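Local coordinates for 2-methyl-3-hydroxypyridine-5-carboxylic acid oxygenase (Mesorhizobium loti, PDB 3ALJ), which probably uses its bound FAD to oxygenate 2-methyl-3-hydroxypyridine-5-carboxylic acid with molecular oxygen, opening the pyridine ring of this vitamin B6 breakdown product, at residues Thr199-Asn204 with Val209-Tyr214; Glu83-Asn88 with Phe249-Pro254; Ala26-Lys31 with Asp111-Arg116. All blocks are in the same frame, centred on the assembly; numbering follows the deposited sequence.

Interaction 1 (Thr199-Asn204 with Val209-Tyr214)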
# COMPACT_ATOMS: atom_id res chain seq x y z
N THR A 199 -5.59 4.98 16.70
CA THR A 199 -4.61 5.70 15.83
C THR A 199 -4.53 7.07 16.41
O THR A 199 -5.54 7.73 16.73
CB THR A 199 -5.15 5.81 14.40
OG1 THR A 199 -4.94 4.54 13.76
CG2 THR A 199 -4.39 6.92 13.66
N ILE A 200 -3.29 7.56 16.56
CA ILE A 200 -3.06 8.96 16.96
C ILE A 200 -2.00 9.52 16.02
O ILE A 200 -0.81 9.08 16.02
CB ILE A 200 -2.57 9.08 18.42
CG1 ILE A 200 -3.46 8.26 19.37
CG2 ILE A 200 -2.66 10.59 18.80
CD1 ILE A 200 -2.87 8.22 20.82
N ASP A 201 -2.38 10.52 15.23
CA ASP A 201 -1.44 11.22 14.32
C ASP A 201 -0.96 12.45 15.05
O ASP A 201 -1.73 13.41 15.23
CB ASP A 201 -2.16 11.56 13.00
CG ASP A 201 -1.19 12.03 11.98
OD1 ASP A 201 0.05 12.00 12.26
OD2 ASP A 201 -1.60 12.42 10.87
N MET A 202 0.27 12.35 15.57
CA MET A 202 0.79 13.35 16.51
C MET A 202 1.70 14.33 15.79
O MET A 202 2.88 14.08 15.50
CB MET A 202 1.61 12.66 17.61
CG MET A 202 0.84 11.54 18.31
SD MET A 202 1.99 10.55 19.27
CE MET A 202 0.88 9.58 20.35
N TRP A 203 1.11 15.49 15.41
CA TRP A 203 1.86 16.51 14.64
C TRP A 203 2.48 17.57 15.55
O TRP A 203 1.91 17.97 16.63
CB TRP A 203 0.87 17.30 13.80
CG TRP A 203 0.38 16.51 12.56
CD1 TRP A 203 -0.60 15.56 12.50
CD2 TRP A 203 0.85 16.71 11.23
NE1 TRP A 203 -0.75 15.19 11.16
CE2 TRP A 203 0.14 15.88 10.37
CE3 TRP A 203 1.86 17.52 10.67
CZ2 TRP A 203 0.38 15.81 8.99
CZ3 TRP A 203 2.09 17.47 9.29
CH2 TRP A 203 1.38 16.64 8.47
N ASN A 204 3.61 18.12 15.09
CA ASN A 204 4.18 19.33 15.69
C ASN A 204 4.88 20.09 14.60
O ASN A 204 5.55 19.48 13.78
CB ASN A 204 5.26 19.00 16.75
CG ASN A 204 4.72 18.21 17.89
OD1 ASN A 204 4.24 18.78 18.93
ND2 ASN A 204 4.81 16.90 17.87
N VAL A 209 9.86 20.53 13.55
CA VAL A 209 8.88 19.85 12.69
C VAL A 209 9.16 18.38 12.94
O VAL A 209 10.15 17.78 12.38
CB VAL A 209 9.07 20.27 11.22
CG1 VAL A 209 8.12 19.58 10.38
CG2 VAL A 209 8.82 21.84 11.13
N GLN A 210 8.27 17.72 13.67
CA GLN A 210 8.39 16.30 13.97
C GLN A 210 6.98 15.78 14.14
O GLN A 210 6.19 16.39 14.89
CB GLN A 210 9.21 15.90 15.24
CG GLN A 210 10.72 16.16 15.03
CD GLN A 210 11.51 15.80 16.29
OE1 GLN A 210 12.33 16.62 16.65
NE2 GLN A 210 11.40 14.67 16.88
N ARG A 211 6.72 14.61 13.59
CA ARG A 211 5.40 13.97 13.69
C ARG A 211 5.61 12.53 13.95
O ARG A 211 6.51 11.89 13.34
CB ARG A 211 4.72 14.23 12.33
CG ARG A 211 3.40 13.42 12.09
CD ARG A 211 3.04 13.62 10.63
NE ARG A 211 1.79 12.91 10.27
CZ ARG A 211 1.39 12.71 9.02
NH1 ARG A 211 0.21 12.09 8.77
NH2 ARG A 211 2.16 13.11 7.96
N ILE A 212 4.74 11.92 14.74
CA ILE A 212 4.66 10.43 14.83
C ILE A 212 3.21 10.04 14.50
O ILE A 212 2.26 10.52 15.14
CB ILE A 212 4.99 9.88 16.23
CG1 ILE A 212 6.49 10.18 16.45
CG2 ILE A 212 4.67 8.38 16.37
CD1 ILE A 212 7.11 9.53 17.81
N LEU A 213 3.03 9.09 13.55
CA LEU A 213 1.72 8.41 13.40
C LEU A 213 1.87 7.13 14.23
O LEU A 213 2.71 6.25 13.98
CB LEU A 213 1.49 8.10 11.92
CG LEU A 213 0.16 7.35 11.72
CD1 LEU A 213 -1.00 8.33 12.05
CD2 LEU A 213 -0.04 6.90 10.24
N TYR A 214 0.98 7.04 15.21
CA TYR A 214 0.93 5.92 16.20
C TYR A 214 -0.22 4.99 15.78
O TYR A 214 -1.37 5.40 15.72
CB TYR A 214 0.70 6.59 17.61
CG TYR A 214 0.36 5.65 18.74
CD1 TYR A 214 -0.95 5.17 18.92
CD2 TYR A 214 1.37 5.18 19.53
CE1 TYR A 214 -1.24 4.29 20.02
CE2 TYR A 214 1.12 4.31 20.63
CZ TYR A 214 -0.16 3.92 20.79
OH TYR A 214 -0.51 2.97 21.79

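Interaction 2 (Glu83-Asn88 with Phe249-Pro254)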
# COMPACT_ATOMS: atom_id res chain seq x y z
N GLU A 83 -7.51 9.40 15.77
CA GLU A 83 -7.34 10.66 16.51
C GLU A 83 -6.17 11.49 15.89
O GLU A 83 -5.20 10.89 15.45
CB GLU A 83 -7.13 10.35 17.98
CG GLU A 83 -6.97 11.60 18.83
CD GLU A 83 -6.93 11.28 20.33
OE1 GLU A 83 -6.69 10.13 20.72
OE2 GLU A 83 -6.98 12.27 21.10
N THR A 84 -6.29 12.79 15.88
CA THR A 84 -5.21 13.68 15.48
C THR A 84 -4.85 14.59 16.60
O THR A 84 -5.79 15.19 17.26
CB THR A 84 -5.69 14.49 14.27
OG1 THR A 84 -6.01 13.57 13.23
CG2 THR A 84 -4.56 15.37 13.68
N TRP A 85 -3.54 14.72 16.86
CA TRP A 85 -3.04 15.79 17.79
C TRP A 85 -2.26 16.84 17.03
O TRP A 85 -1.52 16.51 16.09
CB TRP A 85 -2.12 15.20 18.86
CG TRP A 85 -2.78 14.25 19.83
CD1 TRP A 85 -4.07 13.86 19.91
CD2 TRP A 85 -2.02 13.55 20.89
NE1 TRP A 85 -4.20 12.97 20.97
CE2 TRP A 85 -2.98 12.76 21.60
CE3 TRP A 85 -0.65 13.54 21.28
CZ2 TRP A 85 -2.62 11.93 22.67
CZ3 TRP A 85 -0.28 12.70 22.40
CH2 TRP A 85 -1.25 11.90 23.01
N MET A 86 -2.32 18.07 17.51
CA MET A 86 -1.43 19.14 17.09
C MET A 86 -0.80 19.72 18.32
O MET A 86 -1.54 20.17 19.23
CB MET A 86 -2.19 20.26 16.36
CG MET A 86 -1.27 21.51 16.12
SD MET A 86 0.26 21.13 15.16
CE MET A 86 -0.52 20.72 13.70
N HIS A 87 0.51 19.67 18.47
CA HIS A 87 1.17 20.21 19.69
C HIS A 87 0.57 19.59 20.94
O HIS A 87 0.34 20.29 21.95
CB HIS A 87 1.17 21.76 19.68
CG HIS A 87 1.87 22.36 18.49
ND1 HIS A 87 3.12 21.94 18.00
CD2 HIS A 87 1.49 23.36 17.69
CE1 HIS A 87 3.42 22.64 16.91
NE2 HIS A 87 2.45 23.51 16.70
N ASN A 88 0.33 18.27 20.89
CA ASN A 88 -0.18 17.45 22.06
C ASN A 88 -1.61 17.75 22.41
O ASN A 88 -2.09 17.16 23.45
CB ASN A 88 0.73 17.59 23.29
CG ASN A 88 2.15 17.28 22.92
OD1 ASN A 88 2.33 16.29 22.24
ND2 ASN A 88 3.08 18.11 23.26
N PHE A 249 7.95 13.66 22.13
CA PHE A 249 6.89 12.66 22.35
C PHE A 249 7.19 11.88 23.60
O PHE A 249 7.32 10.64 23.60
CB PHE A 249 6.79 11.71 21.15
CG PHE A 249 6.63 12.47 19.83
CD1 PHE A 249 7.75 12.97 19.14
CD2 PHE A 249 5.34 12.71 19.21
CE1 PHE A 249 7.64 13.69 17.97
CE2 PHE A 249 5.21 13.43 17.99
CZ PHE A 249 6.35 13.95 17.36
N PRO A 250 7.21 12.64 24.72
CA PRO A 250 7.71 11.94 25.93
C PRO A 250 6.80 10.88 26.42
O PRO A 250 7.23 9.90 27.02
CB PRO A 250 7.87 13.13 26.93
CG PRO A 250 6.84 14.15 26.46
CD PRO A 250 7.07 14.12 24.89
N PHE A 251 5.51 10.97 26.12
CA PHE A 251 4.50 10.01 26.49
C PHE A 251 4.66 8.64 25.74
O PHE A 251 3.99 7.64 26.10
CB PHE A 251 3.12 10.61 26.27
CG PHE A 251 3.07 11.40 25.02
CD1 PHE A 251 3.20 12.79 25.09
CD2 PHE A 251 2.96 10.79 23.76
CE1 PHE A 251 3.30 13.57 23.90
CE2 PHE A 251 3.03 11.55 22.59
CZ PHE A 251 3.20 12.91 22.63
N LEU A 252 5.49 8.65 24.67
CA LEU A 252 5.82 7.35 24.00
C LEU A 252 7.21 6.82 24.34
O LEU A 252 7.65 5.87 23.69
CB LEU A 252 5.74 7.59 22.42
CG LEU A 252 4.34 7.88 21.87
CD1 LEU A 252 4.42 7.87 20.31
CD2 LEU A 252 3.47 6.74 22.31
N GLU A 253 7.88 7.38 25.35
CA GLU A 253 9.23 6.91 25.65
C GLU A 253 9.37 5.39 25.77
O GLU A 253 10.32 4.87 25.19
CB GLU A 253 9.76 7.59 26.92
CG GLU A 253 11.16 7.07 27.33
CD GLU A 253 11.67 7.90 28.53
OE1 GLU A 253 10.83 8.45 29.29
OE2 GLU A 253 12.90 8.09 28.63
N PRO A 254 8.48 4.64 26.42
CA PRO A 254 8.70 3.14 26.49
C PRO A 254 8.83 2.49 25.08
O PRO A 254 9.79 1.73 24.80
CB PRO A 254 7.49 2.64 27.26
CG PRO A 254 7.03 3.90 28.08
CD PRO A 254 7.31 5.08 27.17

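Interaction 3 (Ala26-Lys31 with Asp111-Arg116)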
# COMPACT_ATOMS: atom_id res chain seq x y z
N ALA A 26 -3.53 -9.77 -8.24
CA ALA A 26 -3.85 -10.17 -9.60
C ALA A 26 -3.74 -11.66 -9.78
O ALA A 26 -4.66 -12.29 -10.40
CB ALA A 26 -2.87 -9.43 -10.63
N ALA A 27 -2.70 -12.26 -9.24
CA ALA A 27 -2.57 -13.71 -9.39
C ALA A 27 -3.69 -14.53 -8.77
O ALA A 27 -4.18 -15.45 -9.39
CB ALA A 27 -1.20 -14.17 -8.90
N ILE A 28 -4.11 -14.16 -7.58
CA ILE A 28 -5.18 -14.89 -6.90
C ILE A 28 -6.46 -14.71 -7.67
O ILE A 28 -7.17 -15.69 -7.90
CB ILE A 28 -5.30 -14.38 -5.49
CG1 ILE A 28 -4.16 -14.83 -4.62
CG2 ILE A 28 -6.65 -14.87 -4.89
CD1 ILE A 28 -4.02 -14.00 -3.28
N ALA A 29 -6.75 -13.46 -8.04
CA ALA A 29 -8.03 -13.17 -8.72
C ALA A 29 -8.11 -13.88 -10.05
O ALA A 29 -9.16 -14.55 -10.40
CB ALA A 29 -8.31 -11.69 -8.93
N LEU A 30 -7.00 -13.93 -10.77
CA LEU A 30 -6.98 -14.58 -12.10
C LEU A 30 -7.07 -16.05 -11.86
O LEU A 30 -7.86 -16.74 -12.58
CB LEU A 30 -5.69 -14.17 -12.88
CG LEU A 30 -5.70 -12.74 -13.28
CD1 LEU A 30 -4.19 -12.39 -13.70
CD2 LEU A 30 -6.66 -12.43 -14.42
N LYS A 31 -6.33 -16.62 -10.88
CA LYS A 31 -6.38 -18.10 -10.64
C LYS A 31 -7.82 -18.52 -10.23
O LYS A 31 -8.29 -19.59 -10.68
CB LYS A 31 -5.33 -18.51 -9.58
CG LYS A 31 -5.13 -20.03 -9.36
CD LYS A 31 -4.39 -20.63 -10.62
CE LYS A 31 -4.29 -22.10 -10.17
NZ LYS A 31 -3.68 -22.89 -11.29
N ASP A 111 1.80 -12.11 4.02
CA ASP A 111 1.80 -13.54 4.24
C ASP A 111 0.41 -14.10 4.00
O ASP A 111 0.26 -15.16 3.33
CB ASP A 111 2.31 -13.87 5.67
CG ASP A 111 3.82 -13.66 5.84
OD1 ASP A 111 4.58 -13.21 4.91
OD2 ASP A 111 4.09 -13.80 7.09
N ALA A 112 -0.68 -13.34 4.30
CA ALA A 112 -2.00 -13.83 3.98
C ALA A 112 -2.23 -13.98 2.51
O ALA A 112 -2.81 -15.00 2.09
CB ALA A 112 -3.06 -12.87 4.60
N LEU A 113 -1.73 -13.05 1.71
CA LEU A 113 -1.82 -13.20 0.29
C LEU A 113 -0.97 -14.33 -0.28
O LEU A 113 -1.49 -15.03 -1.18
CB LEU A 113 -1.47 -11.84 -0.38
CG LEU A 113 -2.48 -10.70 -0.06
CD1 LEU A 113 -1.81 -9.37 -0.53
CD2 LEU A 113 -3.75 -10.89 -0.81
N VAL A 114 0.29 -14.45 0.20
CA VAL A 114 1.09 -15.60 -0.32
C VAL A 114 0.40 -16.86 0.05
O VAL A 114 0.33 -17.77 -0.86
CB VAL A 114 2.46 -15.47 0.31
CG1 VAL A 114 3.25 -16.77 0.03
CG2 VAL A 114 3.24 -14.29 -0.26
N ASN A 115 -0.17 -16.98 1.25
CA ASN A 115 -0.76 -18.31 1.72
C ASN A 115 -1.94 -18.60 0.82
O ASN A 115 -2.09 -19.80 0.43
CB ASN A 115 -1.15 -18.22 3.18
CG ASN A 115 0.08 -18.22 4.16
OD1 ASN A 115 -0.07 -17.87 5.32
ND2 ASN A 115 1.26 -18.56 3.67
N ARG A 116 -2.73 -17.62 0.42
CA ARG A 116 -3.87 -17.86 -0.42
C ARG A 116 -3.45 -18.20 -1.83
O ARG A 116 -4.01 -19.11 -2.44
CB ARG A 116 -4.83 -16.60 -0.36
CG ARG A 116 -5.95 -16.66 -1.27
CD ARG A 116 -6.91 -17.89 -0.93
NE ARG A 116 -8.08 -17.78 -1.75
CZ ARG A 116 -8.87 -18.85 -2.00
NH1 ARG A 116 -8.58 -20.06 -1.45
NH2 ARG A 116 -9.89 -18.74 -2.78

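Interaction 1 (Thr199-Asn204 with Val209-Tyr214)
Arg211 lies flat across the indole of Trp203 while it grips the carboxylate of Asp201, so three side chains on the same pair of strands hold one another. Its CD sits 3.7 Å from the centroid of the Trp203 six-membered ring, a CH-pi contact over the face, and farther out its CZ comes to 3.3 Å from Trp203 CZ2, with guanidinium and ring planes only 17° apart. The grip on Asp201 is side-on: NE reaches OD1 at 2.8 Å on the syn lone pair and almost straight (174°), whereas NH1 meets OD2 from outside the carboxylate plane. Trp203 NE1 adds a weak hydrogen bond to the same OD2; the two bonds to Asp201 and the indole under one face probably restrict rotation of the guanidinium. An extended chain, with CG anti to the backbone N (chi1 169°), carries it that far.

These residues belong to a beta hairpin whose strands, 199-203 and 211-216, run antiparallel within a larger mixed sheet. Ile200 with Tyr214 and Met202 with Ile212 are its hydrogen-bonded pairs, and Met202 N to Ile212 O, at 2.7 Å, is the shortest bond; Asp201 with Leu213 is the non-hydrogen-bonded pair between them. On the face of Ile200, Met202, Ile212 and Tyr214 the side chains are buried: Ile200 CG1 approaches Tyr214 CD1 to 4.0 Å, and Trp245 of helix 242-248 packs on Ile212.

Toward the turn the grip slackens. Gln210 N still bonds to Asn204 O at 3.2 Å, but from above the carbonyl plane, and Asn204 ND2 makes a weak bond to Gln210 O. Val209, at the end, is exposed and points away from strand 199-203. Arg211 NH2 has a weak bond to a glycerol, probably from the crystallisation liquor.

Interaction 2 (Glu83-Asn88 with Phe249-Pro254)
Trp85 and Phe251 meet as a T-shaped pair, and the way to it along the strand begins two residues earlier. Glu83 does not touch the partner segment, but its OE2 accepts a hydrogen bond from Trp85 NE1 at 2.9 Å; the donor lies above the carboxylate plane, while the acceptor is in the plane of the indole. Ser90 OG bonds to that same OE2, so the carboxylate oxygen that anchors one side of the indole is itself held. Trp85 then presents the far edge of its six-membered ring to a face of Phe251: the centroids are 5.1 Å apart, the planes stand at 75°, and CZ3 comes to 3.5 Å from Phe251 CZ, over the rim of the phenyl and not its centre. Phe249 CA lies over the opposite face, so the phenyl is sandwiched. Phe251 reaches this place with CG between its backbone N and carbonyl carbon (chi1 40°), a crowded position. His87 and Asn88 form the tight turn of the hairpin of strands 82-86 and 89-94, and from it Asn88 brings OD1 in near the plane of the phenyl, 3.3 Å from Phe251 CE1, with its amide almost perpendicular to the ring. Here the contact is at the protein surface. Strand 82-86 runs between strands 89-94 and 199-203 of the mixed sheet, and Phe251, which also packs on Met202, belongs to the short connection from helix 242-248 to helix 253-260.

Interaction 3 (Ala26-Lys31 with Asp111-Arg116)
Two helical segments approach most closely at Ile28 and Arg116, whose CA atoms are 7.2 Å apart, and no hydrogen bond passes between them. Ile28 carries the contact from helix 21-32. With CG1 anti to the carbonyl carbon and the chain extended beyond it (chi2 163°), CD1 reaches helix 106-119, where the methyl rests against the backbone: it comes to 3.4 Å from Leu113 O. On one part of its surface the same methyl meets Leu113 CD2, at 4.0 Å, and on another it touches the aliphatic base of Arg116, with CG 3.9 Å away; Ile28 CG2 adds a looser touch to that CG. Arg116 takes part through CB and CG. Its chain bends about the CB-CG bond (chi2 63°), and the guanidinium finds polar partners elsewhere, NE bonding to Leu66 O and NH2 to Gln32 OE1. Leu66 also packs on Ile28 and Leu113, adding to the apolar cluster. Helix 21-32 follows strand 13-17, and Gly18, Gly20 and Gly23, which span the turn and the start of the helix, fit the GxGxxG dinucleotide-binding motif, consistent with helix 106-119 packing against the first helix of a Rossmann-type FAD-binding fold.

Overall arrangement
From the N terminus, helix 21-32 comes first, and interaction 3 closes a loop of about 80 residues when helix 106-119 returns to it. Within that loop strand 82-86 supplies the first half of interaction 2, whose second half arrives only after some 160 more residues; interactions 2 and 3 therefore cross along the chain. Interaction 1, a local hairpin, opens and closes inside the long span of interaction 2. Strands 82-86 and 199-203 are neighbours, probably bonded through Asp201 O and Trp85 N; interaction 1 builds the sheet and interaction 2 ties its strand 82-86 to the connection leading into helix 253-260. Interaction 3 lies on the other side of the chain's centre, joining two helices of the probable dinucleotide-binding part.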